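Local coordinates for N-acetylneuraminate lyase (Fusobacterium nucleatum subsp. nucleatum ATCC 25586, PDB 5ZKA), which belongs to the dihydrodipicolinate synthetase family of lyases and aldolases, whose chains fold as TIM barrels, at residues 107-112 against 135-140; 209-214 against 253-258; 262-267 against 286-291; 140-145 against 169-174. All coordinates share one frame; numbering follows the deposited sequence.

Interaction 1 of 4, residues 107-112 against 135-140; sequences LSAVTP and NYMIIY
L107 and M137 face each other as a parallel bridge pair, and S108 pairs likewise with I138, strands 107-109 and 137-140 running at 21° to one another with an axis separation of 4.4 Å. The ladder starts where L107 N donates to Y136 O at 2.7 Å, continues with I138 N to L107 O at 2.8 Å, and lengthens to 3.3 Å from A109 N to I138 O. On the side of the sheet that carries L107, A109 and M137, the methionine leaves the backbone with CG anti to its N (chi1 170°) and then bends twice, which brings SD back over the neighbouring strand, 4.0 Å from A109 CB. Next to it the leucine branch lies across N135, CD1 at 3.8 Å from CB of the asparagine, whose ND2 is held by Y104 and T100. The other side is more polar. Here S108 OG lies near the plane of the Y140 ring, at its edge, and bonds to the hydroxyl of Y47, which also meets Y140 OH; K168 NZ is a further partner of that phenol. V110 CB sits over the centre of the ring, 3.9 Å from its centroid, a CH-pi contact. The chemistry is therefore divided by the sheet: apolar packing beneath helix 119-133 on one side, and on the other a tyrosine covered on one face and bonded at its hydroxyl.

Interaction 2 of 4, residues 209-214 against 253-258; sequences IGSTYN and GLYQTI
With chi1 at 56°, S211 holds OG between its own N and carbonyl carbon, in the cleft between L254 and I258, while L254 turns CG anti to its backbone N (chi1 166°) and brings both methyls up to that oxygen. L254 CD1 and I258 CD1 each stand 4.0 Å from S211 OG. The isoleucine methyl also reaches the backbone, CD1 lying 3.7 Å from S211 O. The Y255 ring comes edge first, CE1 3.9 Å from S211 CB; L254 CD2 lies over one face of the same ring, toward the rim. No hydrogen bond crosses the contact, and each side ties up polar atoms within itself. S211 O receives both N214 N and the side-chain ND2, the latter at 2.8 Å and nearly straight at 170°, from the same face of the carbonyl plane. The amide also reaches A14 O and N37, which fastens this turn to the first strand and first helix of the barrel. G253, at the N-cap position of helix 254-264, offers its O to both N and OG1 of T257. A helix start from the C-terminal region thus packs on the loop after the last strand, 207-210, at the C-terminal mouth of a TIM barrel.

Interaction 3 of 4, residues 262-267 against 286-291; sequences LKLEGV and FAKELH
H291 and E265 join two helices of the C-terminal helical region that follows the TIM barrel, and they do so just where helix 254-264 ends in a Schellman motif. That ending rests on backbone bonds: V267 N returns to L262 O at 2.9 Å and G266 N to K263 O at 3.0 Å, with G266 at positive phi as the C-prime residue. The polar link across the contact is a His-carboxylate hydrogen bond, from H291 NE2 to E265 OE2. It is 2.8 Å long, close to straight at 169°, and lies in the imidazole plane, although the carboxylate is turned 57° from the ring. The oxygen presents its anti lone pair, while OE1 of the same glutamate is taken by the hydroxyl of Y36 on helix 27-39, so that both carboxylate oxygens have partners. A negative charge at this spot would be expected to favour protonation of the imidazole. The apolar contacts belong to L264. Its CB rests above the centre of the imidazole, 3.7 Å from the centroid, a CH-pi contact that covers one face while the glutamate takes the edge. H291 places its ring under this atom by holding CG anti to the backbone N (chi1 174°). Beyond CB the leucine reaches along helix 281-294, where CD1 meets K288 CA at 3.8 Å and H291 CB at 3.7 Å.

Interaction 4 of 4, residues 140-145 against 169-174; sequences YSIPFL and FTAGDF
S141 presents its side chain to F169 and T170 in two ways at once, CB over a ring and OG to a backbone N-H. The CB lies over one face of the F169 phenyl, displaced toward the rim, at 4.2 Å from the centroid and 22° off the normal, and its closest ring atom is CD2 at 3.9 Å. This is a CH-pi contact, made although CB of the phenylalanine points away from the segment 140-145; its ring meanwhile packs on L176 and L177 of helix 174-183. With chi1 at 64°, OG of the serine is set between its own N and carbonyl carbon, and there it receives T170 N at 3.1 Å in a nearly straight bond of 169°. The same hydroxyl bonds to N149 OD1, so a single oxygen joins three pieces of loop. The segments start at the last residues of neighbouring barrel strands, 137-140 and 164-169, on the C-terminal rim where enzymes with the TIM-barrel fold build their active sites. Further along this rim, T170 is used on both its branches. Its CG2 meets the Y140 ring obliquely, 3.9 Å from CD2, the two side chains crossing at about a right angle. Its OG1 instead turns to I142, whose CG1 passes at 3.5 Å. The isoleucine lies aslant to the threonine and continues past it, CD1 ending 3.6 Å from A171 CB. N149 touches both I142 and A171, and just beyond them the chain bends through an inverse gamma turn centred on G172 before D173, N-cap of helix 174-183, accepts L176 N at its OD1.

Overall arrangement
The four contacts sample one TIM barrel from its wall to its periphery. Interaction 1 is the buried one, two adjacent strands of the wall joined by backbone bonds. Interaction 4 continues from it, sharing Y140 and meeting it through T111 OG1 and P143 O, but at the rim of the barrel a serine hydroxyl and small apolar touches replace the ladder. Interaction 2, on the opposite side of the chain's centre from interaction 1, joins the last strand's loop to helix 254-264 by packing alone. Interaction 3 uses the other end of that helix, about 21 Å from the centre of the chain, and a carboxylate-imidazole bond accompanies an exposed leucine in a partly buried contact.

Interaction 1 of 4, residues 107-112 against 135-140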
loop_
_atom_site.group_PDB
_atom_site.type_symbol
_atom_site.label_atom_id
_atom_site.label_comp_id
_atom_site.label_asym_id
_atom_site.label_seq_id
_atom_site.Cartn_x
_atom_site.Cartn_y
_atom_site.Cartn_z
ATOM N N LEU B 107 17.896 -19.438 -3.800
ATOM C CA LEU B 107 18.001 -19.138 -2.381
ATOM C C LEU B 107 17.276 -17.842 -2.086
ATOM O O LEU B 107 16.987 -17.041 -2.977
ATOM C CB LEU B 107 19.462 -18.997 -1.942
ATOM C CG LEU B 107 20.386 -20.136 -2.361
ATOM C CD1 LEU B 107 21.813 -19.861 -1.927
ATOM C CD2 LEU B 107 19.881 -21.421 -1.733
ATOM N N SER B 108 16.993 -17.642 -0.809
ATOM C CA SER B 108 16.604 -16.336 -0.321
ATOM C C SER B 108 17.269 -16.146 1.030
ATOM O O SER B 108 17.716 -17.109 1.665
ATOM C CB SER B 108 15.082 -16.180 -0.211
ATOM O OG SER B 108 14.576 -17.022 0.804
ATOM N N ALA B 109 17.370 -14.890 1.450
ATOM C CA ALA B 109 18.001 -14.623 2.734
ATOM C C ALA B 109 17.528 -13.282 3.261
ATOM O O ALA B 109 17.299 -12.346 2.492
ATOM C CB ALA B 109 19.529 -14.623 2.626
ATOM N N VAL B 110 17.383 -13.218 4.576
ATOM C CA VAL B 110 17.290 -11.973 5.316
ATOM C C VAL B 110 18.466 -11.954 6.284
ATOM O O VAL B 110 18.895 -13.011 6.761
ATOM C CB VAL B 110 15.930 -11.858 6.039
ATOM C CG1 VAL B 110 15.757 -12.963 7.059
ATOM C CG2 VAL B 110 15.766 -10.490 6.665
ATOM N N THR B 111 19.020 -10.770 6.539
ATOM C CA THR B 111 20.208 -10.677 7.375
ATOM C C THR B 111 19.833 -10.638 8.859
ATOM O O THR B 111 18.678 -10.390 9.212
ATOM C CB THR B 111 21.019 -9.441 6.999
ATOM O OG1 THR B 111 20.460 -8.283 7.630
ATOM C CG2 THR B 111 21.027 -9.245 5.488
ATOM N N PRO B 112 20.787 -10.911 9.747
ATOM C CA PRO B 112 20.509 -10.834 11.188
ATOM C C PRO B 112 20.468 -9.404 11.712
ATOM O O PRO B 112 21.125 -8.500 11.190
ATOM C CB PRO B 112 21.674 -11.605 11.817
ATOM C CG PRO B 112 22.270 -12.415 10.706
ATOM C CD PRO B 112 22.054 -11.607 9.465
ATOM N N ASN B 135 24.644 -20.171 -6.445
ATOM C CA ASN B 135 23.202 -20.229 -6.644
ATOM C C ASN B 135 22.622 -18.830 -6.815
ATOM O O ASN B 135 23.295 -17.822 -6.608
ATOM C CB ASN B 135 22.538 -20.925 -5.452
ATOM C CG ASN B 135 21.330 -21.736 -5.849
ATOM O OD1 ASN B 135 20.611 -21.390 -6.788
ATOM N ND2 ASN B 135 21.108 -22.842 -5.140
ATOM N N TYR B 136 21.347 -18.787 -7.189
ATOM C CA TYR B 136 20.590 -17.551 -7.348
ATOM C C TYR B 136 19.983 -17.125 -6.016
ATOM O O TYR B 136 19.779 -17.934 -5.109
ATOM C CB TYR B 136 19.487 -17.722 -8.390
ATOM C CG TYR B 136 20.026 -18.226 -9.713
ATOM C CD1 TYR B 136 20.415 -17.340 -10.711
ATOM C CD2 TYR B 136 20.179 -19.589 -9.949
ATOM C CE1 TYR B 136 20.928 -17.802 -11.914
ATOM C CE2 TYR B 136 20.692 -20.054 -11.145
ATOM C CZ TYR B 136 21.061 -19.158 -12.121
ATOM O OH TYR B 136 21.572 -19.626 -13.310
ATOM N N MET B 137 19.664 -15.835 -5.919
ATOM C CA MET B 137 19.308 -15.238 -4.641
ATOM C C MET B 137 18.120 -14.295 -4.782
ATOM O O MET B 137 18.094 -13.454 -5.686
ATOM C CB MET B 137 20.507 -14.482 -4.055
ATOM C CG MET B 137 20.184 -13.623 -2.841
ATOM S SD MET B 137 19.787 -14.576 -1.366
ATOM C CE MET B 137 21.391 -15.294 -1.028
ATOM N N ILE B 138 17.156 -14.442 -3.869
ATOM C CA ILE B 138 16.057 -13.497 -3.662
ATOM C C ILE B 138 16.353 -12.711 -2.387
ATOM O O ILE B 138 16.531 -13.302 -1.316
ATOM C CB ILE B 138 14.704 -14.222 -3.558
ATOM C CG1 ILE B 138 14.370 -14.964 -4.858
ATOM C CG2 ILE B 138 13.576 -13.234 -3.168
ATOM C CD1 ILE B 138 14.199 -14.077 -6.027
ATOM N N ILE B 139 16.408 -11.378 -2.491
ATOM C CA ILE B 139 16.650 -10.529 -1.329
ATOM C C ILE B 139 15.319 -10.180 -0.677
ATOM O O ILE B 139 14.248 -10.352 -1.260
ATOM C CB ILE B 139 17.422 -9.244 -1.692
ATOM C CG1 ILE B 139 16.654 -8.459 -2.757
ATOM C CG2 ILE B 139 18.841 -9.571 -2.151
ATOM C CD1 ILE B 139 17.193 -7.073 -3.010
ATOM N N TYR B 140 15.391 -9.699 0.561
ATOM C CA TYR B 140 14.240 -9.121 1.239
ATOM C C TYR B 140 14.288 -7.607 1.088
ATOM O O TYR B 140 15.365 -7.009 1.151
ATOM C CB TYR B 140 14.223 -9.483 2.727
ATOM C CG TYR B 140 13.602 -10.826 3.048
ATOM C CD1 TYR B 140 13.987 -11.968 2.360
ATOM C CD2 TYR B 140 12.663 -10.960 4.070
ATOM C CE1 TYR B 140 13.441 -13.197 2.653
ATOM C CE2 TYR B 140 12.110 -12.193 4.373
ATOM C CZ TYR B 140 12.506 -13.311 3.657
ATOM O OH TYR B 140 11.977 -14.553 3.933
#

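Interaction 2 of 4, residues 209-214 against 253-258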
loop_
_atom_site.group_PDB
_atom_site.type_symbol
_atom_site.label_atom_id
_atom_site.label_comp_id
_atom_site.label_asym_id
_atom_site.label_seq_id
_atom_site.Cartn_x
_atom_site.Cartn_y
_atom_site.Cartn_z
ATOM N N ILE B 209 4.542 -14.707 -1.844
ATOM C CA ILE B 209 5.059 -15.693 -0.895
ATOM C C ILE B 209 4.334 -15.442 0.423
ATOM O O ILE B 209 4.405 -14.332 0.970
ATOM C CB ILE B 209 6.581 -15.567 -0.708
ATOM C CG1 ILE B 209 7.326 -15.867 -2.010
ATOM C CG2 ILE B 209 7.064 -16.473 0.423
ATOM C CD1 ILE B 209 8.728 -15.303 -2.023
ATOM N N GLY B 210 3.631 -16.454 0.937
ATOM C CA GLY B 210 2.834 -16.173 2.123
ATOM C C GLY B 210 2.439 -17.413 2.888
ATOM O O GLY B 210 2.378 -18.518 2.342
ATOM N N SER B 211 2.148 -17.207 4.178
ATOM C CA SER B 211 1.809 -18.349 5.011
ATOM C C SER B 211 0.354 -18.763 4.855
ATOM O O SER B 211 0.041 -19.949 5.024
ATOM C CB SER B 211 2.123 -18.053 6.481
ATOM O OG SER B 211 1.438 -16.875 6.885
ATOM N N THR B 212 -0.551 -17.831 4.522
ATOM C CA THR B 212 -1.955 -18.227 4.440
ATOM C C THR B 212 -2.254 -19.076 3.220
ATOM O O THR B 212 -3.331 -19.682 3.162
ATOM C CB THR B 212 -2.893 -17.003 4.450
ATOM O OG1 THR B 212 -2.794 -16.278 3.212
ATOM C CG2 THR B 212 -2.563 -16.099 5.613
ATOM N N TYR B 213 -1.330 -19.153 2.256
ATOM C CA TYR B 213 -1.565 -19.977 1.084
ATOM C C TYR B 213 -1.498 -21.467 1.405
ATOM O O TYR B 213 -1.895 -22.273 0.556
ATOM C CB TYR B 213 -0.570 -19.603 -0.027
ATOM C CG TYR B 213 -0.525 -18.100 -0.294
ATOM C CD1 TYR B 213 -1.691 -17.331 -0.266
ATOM C CD2 TYR B 213 0.678 -17.454 -0.560
ATOM C CE1 TYR B 213 -1.657 -15.954 -0.506
ATOM C CE2 TYR B 213 0.724 -16.080 -0.816
ATOM C CZ TYR B 213 -0.455 -15.336 -0.773
ATOM O OH TYR B 213 -0.425 -13.979 -1.002
ATOM N N ASN B 214 -1.015 -21.843 2.604
ATOM C CA ASN B 214 -1.119 -23.228 3.067
ATOM C C ASN B 214 -2.570 -23.676 3.186
ATOM O O ASN B 214 -2.851 -24.874 3.077
ATOM C CB ASN B 214 -0.446 -23.409 4.439
ATOM C CG ASN B 214 1.063 -23.386 4.366
ATOM O OD1 ASN B 214 1.697 -24.398 4.070
ATOM N ND2 ASN B 214 1.651 -22.232 4.659
ATOM N N GLY B 253 -4.574 -15.552 16.247
ATOM C CA GLY B 253 -3.224 -16.083 16.265
ATOM C C GLY B 253 -2.911 -16.756 14.946
ATOM O O GLY B 253 -3.445 -17.829 14.650
ATOM N N LEU B 254 -2.055 -16.122 14.137
ATOM C CA LEU B 254 -1.870 -16.524 12.742
ATOM C C LEU B 254 -1.416 -17.979 12.616
ATOM O O LEU B 254 -2.110 -18.814 12.016
ATOM C CB LEU B 254 -0.873 -15.564 12.077
ATOM C CG LEU B 254 -0.249 -15.926 10.718
ATOM C CD1 LEU B 254 -1.309 -15.894 9.661
ATOM C CD2 LEU B 254 0.866 -14.955 10.395
ATOM N N TYR B 255 -0.244 -18.310 13.167
ATOM C CA TYR B 255 0.321 -19.633 12.909
ATOM C C TYR B 255 -0.439 -20.731 13.642
ATOM O O TYR B 255 -0.591 -21.837 13.112
ATOM C CB TYR B 255 1.802 -19.668 13.287
ATOM C CG TYR B 255 2.641 -18.784 12.394
ATOM C CD1 TYR B 255 2.650 -18.965 11.012
ATOM C CD2 TYR B 255 3.410 -17.756 12.924
ATOM C CE1 TYR B 255 3.406 -18.150 10.190
ATOM C CE2 TYR B 255 4.173 -16.940 12.103
ATOM C CZ TYR B 255 4.163 -17.142 10.741
ATOM O OH TYR B 255 4.917 -16.334 9.926
ATOM N N GLN B 256 -0.921 -20.471 14.867
ATOM C CA GLN B 256 -1.684 -21.527 15.527
ATOM C C GLN B 256 -3.000 -21.772 14.801
ATOM O O GLN B 256 -3.459 -22.914 14.726
ATOM C CB GLN B 256 -1.922 -21.197 17.012
ATOM C CG GLN B 256 -2.824 -20.004 17.279
ATOM C CD GLN B 256 -2.861 -19.635 18.756
ATOM O OE1 GLN B 256 -2.137 -20.221 19.563
ATOM N NE2 GLN B 256 -3.700 -18.659 19.118
ATOM N N THR B 257 -3.591 -20.731 14.212
ATOM C CA THR B 257 -4.864 -20.921 13.513
ATOM C C THR B 257 -4.676 -21.668 12.198
ATOM O O THR B 257 -5.500 -22.519 11.846
ATOM C CB THR B 257 -5.550 -19.574 13.287
ATOM O OG1 THR B 257 -5.793 -18.984 14.560
ATOM C CG2 THR B 257 -6.876 -19.742 12.539
ATOM N N ILE B 258 -3.608 -21.361 11.451
ATOM C CA ILE B 258 -3.322 -22.119 10.229
ATOM C C ILE B 258 -3.163 -23.602 10.546
ATOM O O ILE B 258 -3.676 -24.462 9.817
ATOM C CB ILE B 258 -2.078 -21.551 9.517
ATOM C CG1 ILE B 258 -2.396 -20.181 8.921
ATOM C CG2 ILE B 258 -1.603 -22.493 8.400
ATOM C CD1 ILE B 258 -1.165 -19.390 8.502
#

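Interaction 3 of 4, residues 262-267 against 286-291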
loop_
_atom_site.group_PDB
_atom_site.type_symbol
_atom_site.label_atom_id
_atom_site.label_comp_id
_atom_site.label_asym_id
_atom_site.label_seq_id
_atom_site.Cartn_x
_atom_site.Cartn_y
_atom_site.Cartn_z
ATOM N N LEU B 262 -5.477 -26.612 9.148
ATOM C CA LEU B 262 -4.875 -27.740 8.440
ATOM C C LEU B 262 -5.368 -29.060 9.009
ATOM O O LEU B 262 -5.696 -29.990 8.260
ATOM C CB LEU B 262 -3.350 -27.659 8.515
ATOM C CG LEU B 262 -2.727 -26.680 7.508
ATOM C CD1 LEU B 262 -1.250 -26.468 7.837
ATOM C CD2 LEU B 262 -2.898 -27.210 6.091
ATOM N N LYS B 263 -5.443 -29.153 10.335
ATOM C CA LYS B 263 -5.906 -30.382 10.966
ATOM C C LYS B 263 -7.378 -30.623 10.691
ATOM O O LYS B 263 -7.803 -31.776 10.570
ATOM C CB LYS B 263 -5.655 -30.321 12.469
ATOM C CG LYS B 263 -4.300 -30.841 12.889
ATOM C CD LYS B 263 -4.143 -30.754 14.399
ATOM C CE LYS B 263 -4.309 -29.325 14.845
ATOM N NZ LYS B 263 -4.002 -29.169 16.283
ATOM N N LEU B 264 -8.174 -29.556 10.607
ATOM C CA LEU B 264 -9.571 -29.706 10.228
ATOM C C LEU B 264 -9.715 -30.163 8.789
ATOM O O LEU B 264 -10.764 -30.707 8.425
ATOM C CB LEU B 264 -10.319 -28.391 10.449
ATOM C CG LEU B 264 -10.548 -28.024 11.919
ATOM C CD1 LEU B 264 -10.923 -26.561 12.042
ATOM C CD2 LEU B 264 -11.615 -28.916 12.545
ATOM N N GLU B 265 -8.687 -29.958 7.968
ATOM C CA GLU B 265 -8.643 -30.497 6.617
ATOM C C GLU B 265 -7.994 -31.876 6.557
ATOM O O GLU B 265 -7.725 -32.376 5.460
ATOM C CB GLU B 265 -7.909 -29.523 5.696
ATOM C CG GLU B 265 -8.721 -28.271 5.404
ATOM C CD GLU B 265 -9.817 -28.536 4.393
ATOM O OE1 GLU B 265 -9.471 -28.832 3.225
ATOM O OE2 GLU B 265 -11.011 -28.462 4.762
ATOM N N GLY B 266 -7.743 -32.499 7.704
ATOM C CA GLY B 266 -7.185 -33.835 7.755
ATOM C C GLY B 266 -5.680 -33.917 7.673
ATOM O O GLY B 266 -5.148 -35.022 7.501
ATOM N N VAL B 267 -4.979 -32.794 7.785
ATOM C CA VAL B 267 -3.521 -32.759 7.705
ATOM C C VAL B 267 -2.948 -32.800 9.117
ATOM O O VAL B 267 -3.373 -32.036 9.992
ATOM C CB VAL B 267 -3.048 -31.506 6.950
ATOM C CG1 VAL B 267 -1.530 -31.439 6.906
ATOM C CG2 VAL B 267 -3.625 -31.492 5.533
ATOM N N PHE B 286 -12.896 -20.724 17.667
ATOM C CA PHE B 286 -12.914 -19.712 16.614
ATOM C C PHE B 286 -12.281 -20.238 15.331
ATOM O O PHE B 286 -12.774 -19.965 14.228
ATOM C CB PHE B 286 -12.199 -18.457 17.116
ATOM C CG PHE B 286 -12.452 -17.229 16.278
ATOM C CD1 PHE B 286 -13.598 -16.478 16.453
ATOM C CD2 PHE B 286 -11.525 -16.815 15.343
ATOM C CE1 PHE B 286 -13.822 -15.347 15.693
ATOM C CE2 PHE B 286 -11.744 -15.676 14.579
ATOM C CZ PHE B 286 -12.894 -14.950 14.755
ATOM N N ALA B 287 -11.191 -21.003 15.456
ATOM C CA ALA B 287 -10.573 -21.612 14.283
ATOM C C ALA B 287 -11.544 -22.543 13.576
ATOM O O ALA B 287 -11.602 -22.572 12.343
ATOM C CB ALA B 287 -9.318 -22.378 14.690
ATOM N N LYS B 288 -12.316 -23.314 14.348
ATOM C CA LYS B 288 -13.317 -24.191 13.754
ATOM C C LYS B 288 -14.363 -23.389 13.000
ATOM O O LYS B 288 -14.767 -23.767 11.892
ATOM C CB LYS B 288 -13.979 -25.045 14.836
ATOM C CG LYS B 288 -13.039 -26.053 15.487
ATOM C CD LYS B 288 -13.750 -26.812 16.602
ATOM C CE LYS B 288 -12.783 -27.674 17.398
ATOM N NZ LYS B 288 -13.522 -28.574 18.309
ATOM N N GLU B 289 -14.806 -22.270 13.581
ATOM C CA GLU B 289 -15.796 -21.428 12.915
ATOM C C GLU B 289 -15.237 -20.820 11.632
ATOM O O GLU B 289 -15.958 -20.691 10.637
ATOM C CB GLU B 289 -16.272 -20.330 13.864
ATOM C CG GLU B 289 -17.333 -20.810 14.841
ATOM C CD GLU B 289 -18.418 -21.623 14.154
ATOM O OE1 GLU B 289 -18.401 -22.872 14.267
ATOM O OE2 GLU B 289 -19.280 -21.013 13.484
ATOM N N LEU B 290 -13.963 -20.428 11.645
ATOM C CA LEU B 290 -13.358 -19.865 10.448
ATOM C C LEU B 290 -13.309 -20.901 9.334
ATOM O O LEU B 290 -13.564 -20.584 8.168
ATOM C CB LEU B 290 -11.956 -19.349 10.765
ATOM C CG LEU B 290 -11.783 -18.103 11.635
ATOM C CD1 LEU B 290 -10.309 -17.896 11.942
ATOM C CD2 LEU B 290 -12.363 -16.875 10.949
ATOM N N HIS B 291 -12.989 -22.149 9.689
ATOM C CA HIS B 291 -12.934 -23.234 8.715
ATOM C C HIS B 291 -14.309 -23.495 8.113
ATOM O O HIS B 291 -14.460 -23.568 6.889
ATOM C CB HIS B 291 -12.381 -24.495 9.394
ATOM C CG HIS B 291 -12.419 -25.721 8.530
ATOM N ND1 HIS B 291 -13.242 -26.789 8.801
ATOM C CD2 HIS B 291 -11.735 -26.049 7.405
ATOM C CE1 HIS B 291 -13.069 -27.723 7.883
ATOM N NE2 HIS B 291 -12.157 -27.301 7.025
#

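Interaction 4 of 4, residues 140-145 against 169-174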
loop_
_atom_site.group_PDB
_atom_site.type_symbol
_atom_site.label_atom_id
_atom_site.label_comp_id
_atom_site.label_asym_id
_atom_site.label_seq_id
_atom_site.Cartn_x
_atom_site.Cartn_y
_atom_site.Cartn_z
ATOM N N TYR B 140 15.391 -9.699 0.561
ATOM C CA TYR B 140 14.240 -9.121 1.239
ATOM C C TYR B 140 14.288 -7.607 1.088
ATOM O O TYR B 140 15.365 -7.009 1.151
ATOM C CB TYR B 140 14.223 -9.483 2.727
ATOM C CG TYR B 140 13.602 -10.826 3.048
ATOM C CD1 TYR B 140 13.987 -11.968 2.360
ATOM C CD2 TYR B 140 12.663 -10.960 4.070
ATOM C CE1 TYR B 140 13.441 -13.197 2.653
ATOM C CE2 TYR B 140 12.110 -12.193 4.373
ATOM C CZ TYR B 140 12.506 -13.311 3.657
ATOM O OH TYR B 140 11.977 -14.553 3.933
ATOM N N SER B 141 13.111 -6.991 0.906
ATOM C CA SER B 141 13.040 -5.534 0.817
ATOM C C SER B 141 13.441 -4.865 2.127
ATOM O O SER B 141 14.052 -3.790 2.109
ATOM C CB SER B 141 11.631 -5.102 0.406
ATOM O OG SER B 141 10.685 -5.457 1.412
ATOM N N ILE B 142 13.104 -5.466 3.263
ATOM C CA ILE B 142 13.644 -5.057 4.552
ATOM C C ILE B 142 14.687 -6.096 4.967
ATOM O O ILE B 142 14.323 -7.220 5.349
ATOM C CB ILE B 142 12.552 -4.909 5.618
ATOM C CG1 ILE B 142 11.314 -4.237 5.028
ATOM C CG2 ILE B 142 13.083 -4.092 6.772
ATOM C CD1 ILE B 142 10.237 -3.930 6.061
ATOM N N PRO B 143 15.982 -5.770 4.913
ATOM C CA PRO B 143 17.025 -6.791 5.118
ATOM C C PRO B 143 17.144 -7.306 6.547
ATOM O O PRO B 143 17.956 -8.207 6.789
ATOM C CB PRO B 143 18.312 -6.065 4.686
ATOM C CG PRO B 143 17.851 -4.888 3.883
ATOM C CD PRO B 143 16.548 -4.481 4.489
ATOM N N PHE B 144 16.394 -6.758 7.501
ATOM C CA PHE B 144 16.263 -7.349 8.828
ATOM C C PHE B 144 14.950 -6.865 9.428
ATOM O O PHE B 144 14.216 -6.088 8.812
ATOM C CB PHE B 144 17.466 -7.039 9.736
ATOM C CG PHE B 144 17.939 -5.603 9.702
ATOM C CD1 PHE B 144 18.607 -5.090 8.598
ATOM C CD2 PHE B 144 17.758 -4.782 10.805
ATOM C CE1 PHE B 144 19.052 -3.777 8.582
ATOM C CE2 PHE B 144 18.207 -3.471 10.797
ATOM C CZ PHE B 144 18.853 -2.969 9.684
ATOM N N LEU B 145 14.649 -7.329 10.640
ATOM C CA LEU B 145 13.317 -7.108 11.191
ATOM C C LEU B 145 13.094 -5.646 11.562
ATOM O O LEU B 145 12.283 -4.960 10.929
ATOM C CB LEU B 145 13.082 -8.015 12.406
ATOM C CG LEU B 145 11.630 -8.257 12.850
ATOM C CD1 LEU B 145 11.083 -7.123 13.731
ATOM C CD2 LEU B 145 10.726 -8.491 11.647
ATOM N N PHE B 169 8.990 -8.634 -1.187
ATOM C CA PHE B 169 8.553 -7.332 -0.696
ATOM C C PHE B 169 7.674 -7.558 0.527
ATOM O O PHE B 169 6.562 -8.082 0.406
ATOM C CB PHE B 169 7.791 -6.589 -1.790
ATOM C CG PHE B 169 8.166 -5.148 -1.925
ATOM C CD1 PHE B 169 7.394 -4.166 -1.337
ATOM C CD2 PHE B 169 9.276 -4.775 -2.664
ATOM C CE1 PHE B 169 7.736 -2.834 -1.465
ATOM C CE2 PHE B 169 9.622 -3.447 -2.796
ATOM C CZ PHE B 169 8.854 -2.479 -2.202
ATOM N N THR B 170 8.160 -7.169 1.708
ATOM C CA THR B 170 7.482 -7.538 2.943
ATOM C C THR B 170 6.710 -6.413 3.617
ATOM O O THR B 170 5.916 -6.695 4.525
ATOM C CB THR B 170 8.486 -8.093 3.955
ATOM O OG1 THR B 170 9.402 -7.060 4.322
ATOM C CG2 THR B 170 9.250 -9.264 3.345
ATOM N N ALA B 171 6.943 -5.161 3.241
ATOM C CA ALA B 171 6.209 -4.031 3.802
ATOM C C ALA B 171 5.455 -3.343 2.675
ATOM O O ALA B 171 6.015 -3.114 1.597
ATOM C CB ALA B 171 7.143 -3.038 4.497
ATOM N N GLY B 172 4.192 -3.016 2.923
ATOM C CA GLY B 172 3.347 -2.518 1.856
ATOM C C GLY B 172 3.507 -1.039 1.574
ATOM O O GLY B 172 2.589 -0.253 1.828
ATOM N N ASP B 173 4.672 -0.638 1.067
ATOM C CA ASP B 173 4.855 0.707 0.519
ATOM C C ASP B 173 4.594 0.591 -0.979
ATOM O O ASP B 173 5.458 0.143 -1.738
ATOM C CB ASP B 173 6.256 1.231 0.824
ATOM C CG ASP B 173 6.514 2.616 0.239
ATOM O OD1 ASP B 173 5.692 3.116 -0.564
ATOM O OD2 ASP B 173 7.553 3.215 0.590
ATOM N N PHE B 174 3.393 0.972 -1.418
ATOM C CA PHE B 174 3.057 0.703 -2.815
ATOM C C PHE B 174 3.635 1.728 -3.785
ATOM O O PHE B 174 3.671 1.463 -4.992
ATOM C CB PHE B 174 1.532 0.572 -2.953
ATOM C CG PHE B 174 1.018 -0.731 -2.415
ATOM C CD1 PHE B 174 0.875 -0.917 -1.049
ATOM C CD2 PHE B 174 0.738 -1.785 -3.257
ATOM C CE1 PHE B 174 0.447 -2.125 -0.533
ATOM C CE2 PHE B 174 0.309 -3.013 -2.745
ATOM C CZ PHE B 174 0.166 -3.174 -1.376
#